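Local coordinates for FrnE protein (Deinococcus radiodurans, PDB 5CP1) that probably acts as a disulfide oxidoreductase of the DsbA-like thioredoxin class, exchanging dithiol and disulfide states, at residues His113-Tyr118 / Ala165-Gly170. The protein carries 1 engineered substitution. Sequence-based numbering, arbitrary orientation.
Sequences HQLIHY and AALEAG
Leu167 is the apolar wedge between helices 110-121 and 160-169. Its methyl CD2 abuts the partner helix at the backbone atom Leu115 N (3.7 Å) and at the side-chain atom Gln114 CB (3.8 Å), while Leu115 CB follows at 4.1 Å. Leu167 CG stands anti to its own carbonyl carbon (chi1 -65°); with CD1 anti to CA, the other branch, CD2, is turned against the partner helix. Leu149 of helix 146-156 touches both leucines, so this buried end belongs to a three-helix core.

Between the two segments, Tyr118 makes only one apolar contact: Ala166 CB approaches the ring obliquely, 4.0 Å from CD1, on a partly exposed flank where Ala162 and Ala163 also touch the tyrosine. Beside these apolar contacts, toward the end of helix 160-169, lies a polar, watered side: the extended Gln114 side chain brings OE1 to 3.6 Å from Gly170 CA, and a water donates both to Gln114 OE1 (2.6 Å) and to Ala166 O (2.7 Å). The two helices are thus linked here through solvent, the water giving one hydrogen to each of two acceptors that could not bond each other. Gly170, with positive phi (70°), ends helix 160-169 in a Schellman motif beside the amide.

The local axes of 113-118 and 165-169 approach to 9.8 Å, their directions 130° apart: ordinary helix-helix packing within the all-helical insertion that interrupts the thioredoxin fold in DsbA-like proteins.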
loop_
_atom_site.group_PDB
_atom_site.type_symbol
_atom_site.label_atom_id
_atom_site.label_comp_id
_atom_site.label_asym_id
_atom_site.label_seq_id
_atom_site.Cartn_x
_atom_site.Cartn_y
_atom_site.Cartn_z
ATOM N N HIS A 113 -1.199 45.722 -8.752
ATOM C CA HIS A 113 -1.617 44.474 -9.399
ATOM C C HIS A 113 -0.562 44.003 -10.389
ATOM O O HIS A 113 -0.285 42.813 -10.477
ATOM C CB HIS A 113 -2.977 44.633 -10.096
ATOM C CG HIS A 113 -4.131 44.622 -9.138
ATOM N ND1 HIS A 113 -4.552 43.473 -8.499
ATOM C CD2 HIS A 113 -4.920 45.620 -8.674
ATOM C CE1 HIS A 113 -5.567 43.759 -7.701
ATOM N NE2 HIS A 113 -5.806 45.057 -7.780
ATOM N N GLN A 114 0.038 44.931 -11.127
ATOM C CA GLN A 114 1.088 44.543 -12.066
ATOM C C GLN A 114 2.262 43.918 -11.323
ATOM O O GLN A 114 2.860 42.958 -11.809
ATOM C CB GLN A 114 1.571 45.742 -12.889
ATOM C CG GLN A 114 0.527 46.306 -13.862
ATOM C CD GLN A 114 1.071 47.474 -14.672
ATOM O OE1 GLN A 114 2.189 47.416 -15.200
ATOM N NE2 GLN A 114 0.291 48.548 -14.758
ATOM N N LEU A 115 2.595 44.464 -10.152
ATOM C CA LEU A 115 3.701 43.928 -9.358
ATOM C C LEU A 115 3.401 42.509 -8.892
ATOM O O LEU A 115 4.291 41.660 -8.843
ATOM C CB LEU A 115 3.995 44.805 -8.140
ATOM C CG LEU A 115 5.162 44.339 -7.255
ATOM C CD1 LEU A 115 6.441 44.175 -8.091
ATOM C CD2 LEU A 115 5.413 45.315 -6.083
ATOM N N ILE A 116 2.150 42.259 -8.524
ATOM C CA ILE A 116 1.747 40.906 -8.133
ATOM C C ILE A 116 1.956 39.941 -9.305
ATOM O O ILE A 116 2.480 38.838 -9.129
ATOM C CB ILE A 116 0.292 40.873 -7.646
ATOM C CG1 ILE A 116 0.180 41.668 -6.332
ATOM C CG2 ILE A 116 -0.182 39.415 -7.441
ATOM C CD1 ILE A 116 -1.264 41.997 -5.887
ATOM N N HIS A 117 1.577 40.358 -10.505
ATOM C CA HIS A 117 1.807 39.520 -11.687
ATOM C C HIS A 117 3.291 39.261 -11.930
ATOM O O HIS A 117 3.685 38.134 -12.240
ATOM C CB HIS A 117 1.169 40.154 -12.925
ATOM C CG HIS A 117 -0.314 39.963 -12.992
ATOM N ND1 HIS A 117 -0.914 39.107 -13.893
ATOM C CD2 HIS A 117 -1.315 40.492 -12.248
ATOM C CE1 HIS A 117 -2.222 39.131 -13.709
ATOM N NE2 HIS A 117 -2.492 39.961 -12.717
ATOM N N TYR A 118 4.118 40.299 -11.794
ATOM C CA TYR A 118 5.555 40.113 -11.916
ATOM C C TYR A 118 6.041 39.096 -10.888
ATOM O O TYR A 118 6.807 38.181 -11.209
ATOM C CB TYR A 118 6.330 41.430 -11.739
ATOM C CG TYR A 118 7.821 41.183 -11.650
ATOM C CD1 TYR A 118 8.573 40.952 -12.796
ATOM C CD2 TYR A 118 8.467 41.142 -10.421
ATOM C CE1 TYR A 118 9.923 40.704 -12.721
ATOM C CE2 TYR A 118 9.816 40.885 -10.332
ATOM C CZ TYR A 118 10.539 40.668 -11.490
ATOM O OH TYR A 118 11.883 40.407 -11.405
ATOM N N ALA A 165 11.609 47.939 -13.189
ATOM C CA ALA A 165 11.702 48.069 -14.641
ATOM C C ALA A 165 10.433 47.539 -15.307
ATOM O O ALA A 165 9.925 48.145 -16.250
ATOM C CB ALA A 165 12.923 47.335 -15.163
ATOM N N ALA A 166 9.929 46.412 -14.808
ATOM C CA ALA A 166 8.684 45.821 -15.310
ATOM C C ALA A 166 7.497 46.758 -15.117
ATOM O O ALA A 166 6.642 46.891 -15.997
ATOM C CB ALA A 166 8.406 44.485 -14.617
ATOM N N LEU A 167 7.442 47.395 -13.955
ATOM C CA LEU A 167 6.378 48.346 -13.670
ATOM C C LEU A 167 6.481 49.526 -14.606
ATOM O O LEU A 167 5.484 49.946 -15.183
ATOM C CB LEU A 167 6.439 48.824 -12.216
ATOM C CG LEU A 167 6.182 47.716 -11.197
ATOM C CD1 LEU A 167 6.248 48.265 -9.758
ATOM C CD2 LEU A 167 4.835 47.052 -11.458
ATOM N N GLU A 168 7.695 50.048 -14.770
ATOM C CA GLU A 168 7.891 51.240 -15.584
ATOM C C GLU A 168 7.603 50.943 -17.044
ATOM O O GLU A 168 7.138 51.815 -17.775
ATOM C CB GLU A 168 9.313 51.783 -15.418
ATOM C CG GLU A 168 9.536 52.425 -14.057
ATOM C CD GLU A 168 10.996 52.760 -13.801
ATOM O OE1 GLU A 168 11.859 52.338 -14.590
ATOM O OE2 GLU A 168 11.274 53.428 -12.797
ATOM N N ALA A 169 7.868 49.707 -17.461
ATOM C CA ALA A 169 7.616 49.284 -18.841
ATOM C C ALA A 169 6.145 48.947 -19.082
ATOM O O ALA A 169 5.702 48.868 -20.226
ATOM C CB ALA A 169 8.484 48.086 -19.193
ATOM N N GLY A 170 5.394 48.738 -18.007
ATOM C CA GLY A 170 3.993 48.358 -18.116
ATOM C C GLY A 170 3.822 46.941 -18.642
ATOM O O GLY A 170 2.805 46.607 -19.246
HETATM O O HOH W 1 4.248 45.763 -15.260
#